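Local coordinates for protein 2-dehydropantoate 2-reductase (Enterococcus faecium, PDB 3WFI) that acts as a D-mandelate dehydrogenase of the ketopantoate reductase family, probably interconverting D-2-hydroxy acids and 2-keto acids with NAD(H) as coenzyme, at residues Ile3-Ala8 and Val26-Gly31; Leu73-Thr78 and Glu99-Leu104; Met205-Lys210 and Leu256-Met261; Thr272-Ile277 and Leu301-Glu306. All blocks are in the same frame, centred on the assembly; numbering follows the deposited sequence.

Interaction 1: Ile3-Ala8 and Val26-Gly31; sequences IAIAGA and VLLIDG
Ile3 to Ala6 run parallel to Val26 to Ile29, and four backbone hydrogen bonds alternate between the two strands. Leu27 N donates to Ile3 O at 2.8 Å and Ile5 N to Leu27 O at the same distance; Ile29 N and Gly7 N continue the series onto Ile5 O and Ile29 O.

A side-chain bond takes over where the strands end. With its carboxylate swung away from its own backbone N (chi1 -158°), Asp30 presents the anti lone pair of OD1 to Ala8 N at 2.9 Å, although the bond is bent, with 136° at the hydrogen. OD2 accepts from Trp32 N, so both oxygens are held and the rotation of the group is fixed. These strands are the first two of the Rossmann fold, joined through helix 10-21 in a beta-alpha-beta unit. Gly7, whose phi of 114° suits glycine, opens what is probably the fold's GxGxxG turn. Asp30 contacts NAD(+) in a complex of this enzyme, consistent with the acidic residue that in many NAD-dependent Rossmann enzymes binds the adenosine ribose.

Apolar contacts occupy both faces. On one, Ile5 and Leu28 lie side by side, Ile5 CB 3.7 Å from Leu28 CD2, while Ile5 CG1 also meets Val26 CG1 at 3.7 Å. On the other, Ala4 CB touches Ile29 CD1 at 3.9 Å, and Met86 and Ile90 of helix 80-90 cover Ala6 and Ile29.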
# COMPACT_ATOMS: atom_id res chain seq x y z
N ILE B 3 -27.16 -32.84 14.05
CA ILE B 3 -26.54 -31.53 13.87
C ILE B 3 -25.24 -31.46 14.66
O ILE B 3 -25.19 -31.87 15.83
CB ILE B 3 -27.48 -30.42 14.36
CG1 ILE B 3 -28.86 -30.58 13.73
CG2 ILE B 3 -26.89 -29.04 14.08
CD1 ILE B 3 -29.93 -29.70 14.36
N ALA B 4 -24.17 -31.02 14.01
CA ALA B 4 -22.93 -30.71 14.69
C ALA B 4 -22.82 -29.20 14.86
O ALA B 4 -23.04 -28.44 13.91
CB ALA B 4 -21.73 -31.25 13.92
N ILE B 5 -22.49 -28.78 16.07
CA ILE B 5 -22.22 -27.39 16.39
C ILE B 5 -20.70 -27.23 16.44
O ILE B 5 -20.07 -27.64 17.41
CB ILE B 5 -22.84 -26.99 17.74
CG1 ILE B 5 -24.34 -27.31 17.77
CG2 ILE B 5 -22.62 -25.50 18.01
CD1 ILE B 5 -25.19 -26.53 16.80
N ALA B 6 -20.13 -26.68 15.37
CA ALA B 6 -18.67 -26.55 15.22
C ALA B 6 -18.25 -25.22 15.81
O ALA B 6 -18.26 -24.19 15.12
CB ALA B 6 -18.27 -26.62 13.76
N GLY B 7 -17.94 -25.25 17.10
CA GLY B 7 -17.70 -24.04 17.88
C GLY B 7 -18.79 -23.89 18.93
O GLY B 7 -19.85 -23.33 18.67
N ALA B 8 -18.52 -24.41 20.13
CA ALA B 8 -19.52 -24.43 21.19
C ALA B 8 -19.29 -23.32 22.20
O ALA B 8 -19.38 -23.55 23.40
CB ALA B 8 -19.54 -25.79 21.87
N VAL B 26 -27.87 -33.50 18.74
CA VAL B 26 -26.84 -32.48 18.64
C VAL B 26 -25.50 -32.97 19.18
O VAL B 26 -25.42 -33.64 20.21
CB VAL B 26 -27.24 -31.21 19.42
CG1 VAL B 26 -26.14 -30.17 19.34
CG2 VAL B 26 -28.55 -30.65 18.89
N LEU B 27 -24.44 -32.66 18.44
CA LEU B 27 -23.07 -32.86 18.90
C LEU B 27 -22.37 -31.51 18.95
O LEU B 27 -22.30 -30.79 17.94
CB LEU B 27 -22.32 -33.80 17.95
CG LEU B 27 -20.83 -34.02 18.23
CD1 LEU B 27 -20.61 -34.81 19.51
CD2 LEU B 27 -20.16 -34.71 17.04
N LEU B 28 -21.86 -31.16 20.13
CA LEU B 28 -21.05 -29.97 20.29
C LEU B 28 -19.59 -30.32 20.00
O LEU B 28 -19.11 -31.39 20.36
CB LEU B 28 -21.16 -29.41 21.71
CG LEU B 28 -22.58 -29.03 22.18
CD1 LEU B 28 -22.51 -28.49 23.59
CD2 LEU B 28 -23.26 -28.02 21.26
N ILE B 29 -18.90 -29.42 19.32
CA ILE B 29 -17.49 -29.59 19.00
C ILE B 29 -16.76 -28.30 19.37
O ILE B 29 -17.16 -27.22 18.94
CB ILE B 29 -17.26 -29.91 17.51
CG1 ILE B 29 -18.11 -31.10 17.09
CG2 ILE B 29 -15.78 -30.23 17.25
CD1 ILE B 29 -18.23 -31.26 15.58
N ASP B 30 -15.71 -28.42 20.17
CA ASP B 30 -15.00 -27.25 20.67
C ASP B 30 -13.52 -27.56 20.95
O ASP B 30 -13.15 -28.71 21.21
CB ASP B 30 -15.66 -26.74 21.94
CG ASP B 30 -15.34 -25.29 22.22
OD1 ASP B 30 -16.01 -24.41 21.66
OD2 ASP B 30 -14.41 -25.04 23.02
N GLY B 31 -12.69 -26.52 20.91
CA GLY B 31 -11.26 -26.65 21.15
C GLY B 31 -10.82 -26.35 22.56
O GLY B 31 -9.67 -26.59 22.91

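Interaction 2: Leu73-Thr78 and Glu99-Leu104; sequences LIILFT and EVLCLL
Ile74 and Leu101 lie at the middle of a parallel pairing in which the strand axes come within 4.7 Å and diverge by 17°. Three nearly straight hydrogen bonds alternate along it: Ile74 N to Glu99 O at 2.9 Å, Leu101 N to Ile74 O at 2.8 Å, and Leu76 N to Leu101 O at 2.9 Å. The fourth, Leu103 N to Leu76 O, is weak, and comes where the strands give way to loops.

On the face carrying Ile74, Leu76, Val100 and Cys102, the tightest side-chain contact is Leu76 CD1 against Val100 CG1 at 3.5 Å, closer than ordinary van der Waals packing. Val100 reaches it with the methyl that stands trans to its backbone N (chi1 179°), and the two branched ends meet at a slant. Ile113 of helix 109-113 packs on both residues, and Leu83 of helix 80-90 adds to Leu76. In the Rossmann sheet strand 71-76 lies between strand 2-6 and strand 98-102, so its C-terminal loop runs beside the coenzyme-binding turn.

The face carrying Leu73, Ile75 and Leu101 is mostly apolar but begins with Glu99, hydrogen-bonded through OE2 to Tyr123 OH. Leu73 CD1 swings across to pack beside Leu101 CB at 4.2 Å. Farther along, Leu103 CD2 is shared: Ile75 CG2 touches it at 3.5 Å, and Phe77 CZ comes to 3.4 Å, the Phe77 side chain lying alongside that of Leu103. The same phenyl ring makes an edge-to-face contact with Phe15 and packs on Met11, which contacts NAD(+) in a complex of the enzyme.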
# COMPACT_ATOMS: atom_id res chain seq x y z
N LEU B 73 -26.28 -31.82 9.31
CA LEU B 73 -26.07 -30.38 9.30
C LEU B 73 -24.93 -30.00 10.22
O LEU B 73 -24.86 -30.47 11.36
CB LEU B 73 -27.34 -29.66 9.72
CG LEU B 73 -27.29 -28.14 9.93
CD1 LEU B 73 -27.09 -27.40 8.62
CD2 LEU B 73 -28.57 -27.69 10.61
N ILE B 74 -24.05 -29.14 9.72
CA ILE B 74 -23.02 -28.50 10.53
C ILE B 74 -23.34 -27.01 10.59
O ILE B 74 -23.48 -26.35 9.55
CB ILE B 74 -21.62 -28.72 9.93
CG1 ILE B 74 -21.31 -30.21 9.80
CG2 ILE B 74 -20.55 -28.02 10.76
CD1 ILE B 74 -20.05 -30.49 9.01
N ILE B 75 -23.45 -26.48 11.80
CA ILE B 75 -23.58 -25.03 12.00
C ILE B 75 -22.25 -24.51 12.55
O ILE B 75 -21.78 -24.94 13.60
CB ILE B 75 -24.73 -24.66 12.96
CG1 ILE B 75 -25.99 -25.43 12.59
CG2 ILE B 75 -24.99 -23.16 12.94
CD1 ILE B 75 -27.18 -25.14 13.48
N LEU B 76 -21.64 -23.58 11.80
CA LEU B 76 -20.29 -23.11 12.08
C LEU B 76 -20.32 -21.84 12.92
O LEU B 76 -20.93 -20.85 12.52
CB LEU B 76 -19.56 -22.80 10.77
CG LEU B 76 -19.26 -23.97 9.82
CD1 LEU B 76 -18.83 -23.42 8.47
CD2 LEU B 76 -18.18 -24.87 10.38
N PHE B 77 -19.64 -21.90 14.07
CA PHE B 77 -19.41 -20.74 14.94
C PHE B 77 -17.91 -20.64 15.24
O PHE B 77 -17.51 -20.60 16.40
CB PHE B 77 -20.15 -20.90 16.28
CG PHE B 77 -21.64 -20.93 16.15
CD1 PHE B 77 -22.35 -19.75 16.08
CD2 PHE B 77 -22.32 -22.14 16.08
CE1 PHE B 77 -23.73 -19.77 15.94
CE2 PHE B 77 -23.71 -22.16 15.95
CZ PHE B 77 -24.40 -20.97 15.88
N THR B 78 -17.09 -20.65 14.20
CA THR B 78 -15.64 -20.62 14.35
C THR B 78 -15.10 -19.38 13.64
O THR B 78 -15.46 -19.12 12.50
CB THR B 78 -14.99 -21.86 13.71
OG1 THR B 78 -15.38 -23.04 14.42
CG2 THR B 78 -13.48 -21.78 13.76
N GLU B 99 -25.24 -30.65 4.98
CA GLU B 99 -25.36 -29.22 4.71
C GLU B 99 -24.54 -28.46 5.73
O GLU B 99 -24.37 -28.93 6.87
CB GLU B 99 -26.83 -28.79 4.74
CG GLU B 99 -27.64 -29.49 3.67
CD GLU B 99 -29.04 -28.95 3.51
OE1 GLU B 99 -29.74 -28.75 4.51
OE2 GLU B 99 -29.45 -28.76 2.35
N VAL B 100 -24.03 -27.31 5.32
CA VAL B 100 -23.24 -26.46 6.20
C VAL B 100 -23.87 -25.07 6.25
O VAL B 100 -24.06 -24.43 5.22
CB VAL B 100 -21.79 -26.30 5.70
CG1 VAL B 100 -21.00 -25.37 6.62
CG2 VAL B 100 -21.09 -27.65 5.60
N LEU B 101 -24.17 -24.61 7.46
CA LEU B 101 -24.69 -23.27 7.67
C LEU B 101 -23.64 -22.45 8.38
O LEU B 101 -23.25 -22.77 9.51
CB LEU B 101 -25.98 -23.31 8.52
CG LEU B 101 -26.52 -21.96 8.99
CD1 LEU B 101 -26.84 -21.04 7.82
CD2 LEU B 101 -27.75 -22.17 9.86
N CYS B 102 -23.15 -21.42 7.70
CA CYS B 102 -22.16 -20.54 8.28
C CYS B 102 -22.84 -19.33 8.92
O CYS B 102 -23.63 -18.64 8.28
CB CYS B 102 -21.17 -20.06 7.21
SG CYS B 102 -19.87 -19.07 7.97
N LEU B 103 -22.54 -19.11 10.19
CA LEU B 103 -22.99 -17.91 10.88
C LEU B 103 -21.80 -17.00 11.20
O LEU B 103 -21.90 -16.09 12.02
CB LEU B 103 -23.78 -18.28 12.14
CG LEU B 103 -25.26 -18.58 12.04
CD1 LEU B 103 -25.71 -18.86 10.63
CD2 LEU B 103 -25.67 -19.69 12.99
N LEU B 104 -20.69 -17.22 10.49
CA LEU B 104 -19.54 -16.32 10.53
C LEU B 104 -19.84 -15.16 9.59
O LEU B 104 -20.08 -15.35 8.39
CB LEU B 104 -18.25 -17.00 10.05
CG LEU B 104 -17.40 -18.08 10.70
CD1 LEU B 104 -18.02 -19.47 10.87
CD2 LEU B 104 -16.11 -18.14 9.89

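Interaction 3: Met205-Lys210 and Leu256-Met261; sequences MAELGK and LHYPSM
The imidazole of His257 is approached obliquely by Met205, whose methyl CE lies 3.7 Å from ND1. The second flat pair is looser: the carboxylate of Glu207 and the phenol of Tyr258 stand nearly perpendicular, with planes 87° apart, and Glu207 OE1 is 3.9 Å from Tyr258 OH. The phenol of Tyr258 also meets the ring of Tyr262.

Met205 carries most of the contact. Its chain runs straight to the sulfur and then bends (chi3 -76°), which brings CE back beside the His257 backbone, 3.2 Å from His257 O. Met205 CG rests against Pro259 CD at 4.2 Å. Cys198 of helix 194-201 packs on both Met205 and Pro259. At the next position, Ala206 CB meets Leu256 CD1 at 4.1 Å.

All of this lies in the helical C-terminal domain, where the first turn of helix 205-209 abuts the loop leading into helix 260-267. Pro259 occupies the N-cap position of the latter, and Asn195 OD1 accepts from Met261 N.

The single hydrogen bond between the segments, Met205 N to His257 O, is weak at 3.3 Å, though fairly straight at 164°. It occupies an N-H of the first helical turn, which has no preceding turn to supply an acceptor. A further backbone bond joins Ala206 to Gly255, just ahead of the loop segment; otherwise the segments meet chiefly by apolar packing round the thioether, with more polar side chains at the margin.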
# COMPACT_ATOMS: atom_id res chain seq x y z
N MET B 205 -10.78 6.48 11.94
CA MET B 205 -11.55 6.56 10.71
C MET B 205 -11.83 8.00 10.29
O MET B 205 -11.78 8.32 9.11
CB MET B 205 -12.82 5.71 10.82
CG MET B 205 -12.48 4.24 10.70
SD MET B 205 -13.81 3.09 10.99
CE MET B 205 -13.94 3.15 12.78
N ALA B 206 -12.11 8.86 11.27
CA ALA B 206 -12.27 10.28 10.98
C ALA B 206 -11.01 10.90 10.37
O ALA B 206 -11.11 11.69 9.43
CB ALA B 206 -12.67 11.05 12.24
N GLU B 207 -9.84 10.58 10.91
CA GLU B 207 -8.60 11.12 10.35
C GLU B 207 -8.32 10.57 8.94
O GLU B 207 -7.83 11.28 8.06
CB GLU B 207 -7.41 10.88 11.29
CG GLU B 207 -7.47 11.60 12.64
CD GLU B 207 -6.48 11.07 13.68
OE1 GLU B 207 -6.12 9.86 13.66
OE2 GLU B 207 -6.06 11.88 14.55
N LEU B 208 -8.66 9.31 8.71
CA LEU B 208 -8.55 8.76 7.36
C LEU B 208 -9.40 9.59 6.39
O LEU B 208 -8.94 10.00 5.32
CB LEU B 208 -8.96 7.29 7.35
CG LEU B 208 -9.06 6.61 5.99
CD1 LEU B 208 -7.72 6.62 5.26
CD2 LEU B 208 -9.58 5.20 6.17
N GLY B 209 -10.65 9.86 6.80
CA GLY B 209 -11.58 10.62 5.98
C GLY B 209 -11.17 12.05 5.69
O GLY B 209 -11.57 12.61 4.68
N LYS B 210 -10.36 12.64 6.57
CA LYS B 210 -9.81 13.97 6.33
C LYS B 210 -8.69 14.02 5.28
O LYS B 210 -8.31 15.12 4.86
CB LYS B 210 -9.30 14.57 7.64
CG LYS B 210 -10.42 14.83 8.62
CD LYS B 210 -9.91 15.54 9.86
CE LYS B 210 -10.66 15.10 11.10
NZ LYS B 210 -10.21 15.88 12.27
N LEU B 256 -14.26 8.65 15.40
CA LEU B 256 -13.18 8.74 16.39
C LEU B 256 -12.68 7.36 16.80
O LEU B 256 -11.65 7.25 17.43
CB LEU B 256 -13.59 9.56 17.63
CG LEU B 256 -13.45 11.09 17.64
CD1 LEU B 256 -13.36 11.67 16.24
CD2 LEU B 256 -14.55 11.78 18.45
N HIS B 257 -13.42 6.31 16.45
CA HIS B 257 -13.05 4.93 16.73
C HIS B 257 -11.91 4.44 15.78
O HIS B 257 -11.86 4.79 14.59
CB HIS B 257 -14.36 4.10 16.70
CG HIS B 257 -14.23 2.63 16.97
ND1 HIS B 257 -14.64 1.66 16.07
CD2 HIS B 257 -13.83 1.96 18.08
CE1 HIS B 257 -14.46 0.46 16.60
NE2 HIS B 257 -13.96 0.62 17.82
N TYR B 258 -10.94 3.74 16.37
CA TYR B 258 -9.95 2.99 15.61
C TYR B 258 -10.54 1.61 15.32
O TYR B 258 -11.05 0.96 16.23
CB TYR B 258 -8.64 2.85 16.39
CG TYR B 258 -7.87 4.14 16.54
CD1 TYR B 258 -6.85 4.47 15.64
CD2 TYR B 258 -8.15 5.03 17.57
CE1 TYR B 258 -6.13 5.65 15.76
CE2 TYR B 258 -7.44 6.22 17.70
CZ TYR B 258 -6.43 6.51 16.80
OH TYR B 258 -5.72 7.68 16.92
N PRO B 259 -10.48 1.17 14.05
CA PRO B 259 -11.18 -0.07 13.69
C PRO B 259 -10.54 -1.32 14.30
O PRO B 259 -9.39 -1.27 14.72
CB PRO B 259 -11.11 -0.09 12.16
CG PRO B 259 -9.93 0.74 11.81
CD PRO B 259 -9.83 1.79 12.88
N SER B 260 -11.29 -2.43 14.33
CA SER B 260 -10.83 -3.66 14.99
C SER B 260 -9.43 -4.13 14.57
O SER B 260 -8.65 -4.58 15.40
CB SER B 260 -11.83 -4.80 14.76
OG SER B 260 -11.83 -5.24 13.42
N MET B 261 -9.10 -4.00 13.28
CA MET B 261 -7.77 -4.44 12.79
C MET B 261 -6.65 -3.62 13.41
O MET B 261 -5.59 -4.16 13.74
CB MET B 261 -7.68 -4.36 11.26
CG MET B 261 -6.35 -4.92 10.72
SD MET B 261 -6.34 -5.09 8.93
CE MET B 261 -7.62 -6.32 8.69

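Interaction 4: Thr272-Ile277 and Leu301-Glu306; sequences TEIDYI and LVHAKE
Thr272 and Glu306 form the polar heart of a loop-to-helix contact in the all-helical C-terminal domain, where the loop that includes the NAD(+)-contacting Glu273 packs against helix 293-308. Glu306 OE2 is gripped from opposite faces of its carboxylate: Thr272 N donates at 2.9 Å and Thr272 OG1 at 2.7 Å. A water donates to the same oxygen and to Thr272 O, giving this buried atom three donors. Beside it, Val302 CG1 touches both Thr272 OG1 and Ile274 CG2, the latter at 4.0 Å. Leu265 packs on both Thr272 and Glu306.

Whereas these four residues are buried, Asp275 and His303 are partly exposed, and the contact there rests on a polar pair: a His-carboxylate hydrogen bond, with His303 NE2 donating to Asp275 OD1 at 2.7 Å. OD1 lies in the ring plane, although the carboxylate itself is turned 45° from it. His303 ND1 gives to Glu306 OE1, so the ring is held at both nitrogens, which is consistent with an imidazolium between two carboxylates. Thr213 of the second subunit also packs on His303. Ile274 makes a CH-pi contact over one face of the His303 ring, Ile274 CG2 lying 3.8 Å from its centroid.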
# COMPACT_ATOMS: atom_id res chain seq x y z
N THR B 272 -3.49 -9.94 12.30
CA THR B 272 -4.76 -9.47 11.79
C THR B 272 -5.48 -10.54 10.97
O THR B 272 -4.89 -11.54 10.58
CB THR B 272 -4.58 -8.22 10.91
OG1 THR B 272 -3.92 -8.58 9.68
CG2 THR B 272 -3.75 -7.14 11.64
N GLU B 273 -6.75 -10.30 10.71
CA GLU B 273 -7.57 -11.12 9.83
C GLU B 273 -7.47 -10.70 8.37
O GLU B 273 -8.34 -11.06 7.58
CB GLU B 273 -9.03 -11.02 10.23
CG GLU B 273 -9.31 -11.57 11.59
CD GLU B 273 -10.81 -11.69 11.83
OE1 GLU B 273 -11.52 -10.73 11.45
OE2 GLU B 273 -11.23 -12.74 12.33
N ILE B 274 -6.41 -9.98 8.00
CA ILE B 274 -6.30 -9.41 6.65
C ILE B 274 -6.45 -10.49 5.55
O ILE B 274 -7.07 -10.23 4.51
CB ILE B 274 -5.00 -8.59 6.50
CG1 ILE B 274 -5.00 -7.77 5.21
CG2 ILE B 274 -3.77 -9.48 6.55
CD1 ILE B 274 -5.96 -6.61 5.20
N ASP B 275 -5.94 -11.69 5.78
CA ASP B 275 -6.02 -12.75 4.75
C ASP B 275 -7.45 -13.21 4.49
O ASP B 275 -7.72 -13.82 3.46
CB ASP B 275 -5.14 -13.96 5.08
CG ASP B 275 -3.67 -13.65 5.04
OD1 ASP B 275 -3.22 -12.88 4.16
OD2 ASP B 275 -2.94 -14.19 5.88
N TYR B 276 -8.37 -12.91 5.42
CA TYR B 276 -9.77 -13.29 5.31
C TYR B 276 -10.66 -12.14 4.90
O TYR B 276 -11.87 -12.31 4.75
CB TYR B 276 -10.25 -13.91 6.64
CG TYR B 276 -9.38 -15.08 6.96
CD1 TYR B 276 -9.64 -16.32 6.41
CD2 TYR B 276 -8.23 -14.93 7.72
CE1 TYR B 276 -8.81 -17.40 6.65
CE2 TYR B 276 -7.38 -16.00 7.97
CZ TYR B 276 -7.68 -17.23 7.43
OH TYR B 276 -6.85 -18.31 7.67
N ILE B 277 -10.05 -10.98 4.65
CA ILE B 277 -10.79 -9.83 4.15
C ILE B 277 -10.26 -9.48 2.76
O ILE B 277 -10.72 -10.05 1.76
CB ILE B 277 -10.75 -8.65 5.15
CG1 ILE B 277 -11.16 -9.14 6.53
CG2 ILE B 277 -11.67 -7.53 4.69
CD1 ILE B 277 -10.83 -8.17 7.66
N LEU B 301 1.06 -4.95 2.66
CA LEU B 301 1.48 -3.90 3.57
C LEU B 301 1.14 -4.21 5.03
O LEU B 301 1.97 -3.98 5.93
CB LEU B 301 0.85 -2.57 3.18
CG LEU B 301 1.44 -1.90 1.95
CD1 LEU B 301 0.50 -0.81 1.44
CD2 LEU B 301 2.82 -1.35 2.27
N VAL B 302 -0.05 -4.74 5.27
CA VAL B 302 -0.46 -5.09 6.63
C VAL B 302 0.44 -6.18 7.17
O VAL B 302 0.88 -6.13 8.32
CB VAL B 302 -1.94 -5.47 6.70
CG1 VAL B 302 -2.30 -6.07 8.05
CG2 VAL B 302 -2.80 -4.24 6.44
N HIS B 303 0.75 -7.18 6.34
CA HIS B 303 1.69 -8.22 6.76
C HIS B 303 3.07 -7.67 7.08
O HIS B 303 3.70 -8.09 8.06
CB HIS B 303 1.76 -9.34 5.72
CG HIS B 303 0.59 -10.26 5.73
ND1 HIS B 303 0.01 -10.74 6.89
CD2 HIS B 303 -0.12 -10.81 4.71
CE1 HIS B 303 -1.00 -11.53 6.58
NE2 HIS B 303 -1.10 -11.59 5.27
N ALA B 304 3.57 -6.76 6.24
CA ALA B 304 4.85 -6.11 6.49
C ALA B 304 4.83 -5.33 7.82
O ALA B 304 5.83 -5.31 8.55
CB ALA B 304 5.23 -5.19 5.34
N LYS B 305 3.70 -4.71 8.12
CA LYS B 305 3.58 -3.93 9.36
C LYS B 305 3.56 -4.88 10.57
O LYS B 305 4.24 -4.61 11.57
CB LYS B 305 2.31 -3.08 9.35
CG LYS B 305 2.16 -2.13 10.55
CD LYS B 305 3.20 -1.02 10.55
CE LYS B 305 2.96 -0.04 11.69
NZ LYS B 305 3.90 1.11 11.64
N GLU B 306 2.81 -5.98 10.46
CA GLU B 306 2.86 -7.08 11.44
C GLU B 306 4.32 -7.49 11.68
O GLU B 306 4.79 -7.53 12.82
CB GLU B 306 2.05 -8.29 10.96
CG GLU B 306 0.54 -8.11 10.97
CD GLU B 306 -0.19 -9.22 10.23
OE1 GLU B 306 0.47 -9.96 9.47
OE2 GLU B 306 -1.42 -9.37 10.42
O HOH W 1 -2.24 -11.89 9.47

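How the interactions relate
Interactions 1 and 2 belong to one sheet: strands 2-6 and 71-76 are neighbours, joined by a probable hydrogen bond from Ala4 N to Leu73 O at 2.8 Å, and their centres are 10 Å apart. Interactions 3 and 4 share the C-terminal domain, with centres 17 Å apart, and meet through Met261, whose CG lies 3.5 Å from Thr272 CG2. Between the two domains, interactions 2 and 4 come closest, about 8 Å between nearest atoms. NAD(+) contacts fall on both sides of this divide, Asp30 in interaction 1 and Glu273 in the loop of interaction 4, consistent with coenzyme bound between the domains. Interaction 3 lies farther from these contacts, the Pro259 side chain about 11 Å from that of Glu273.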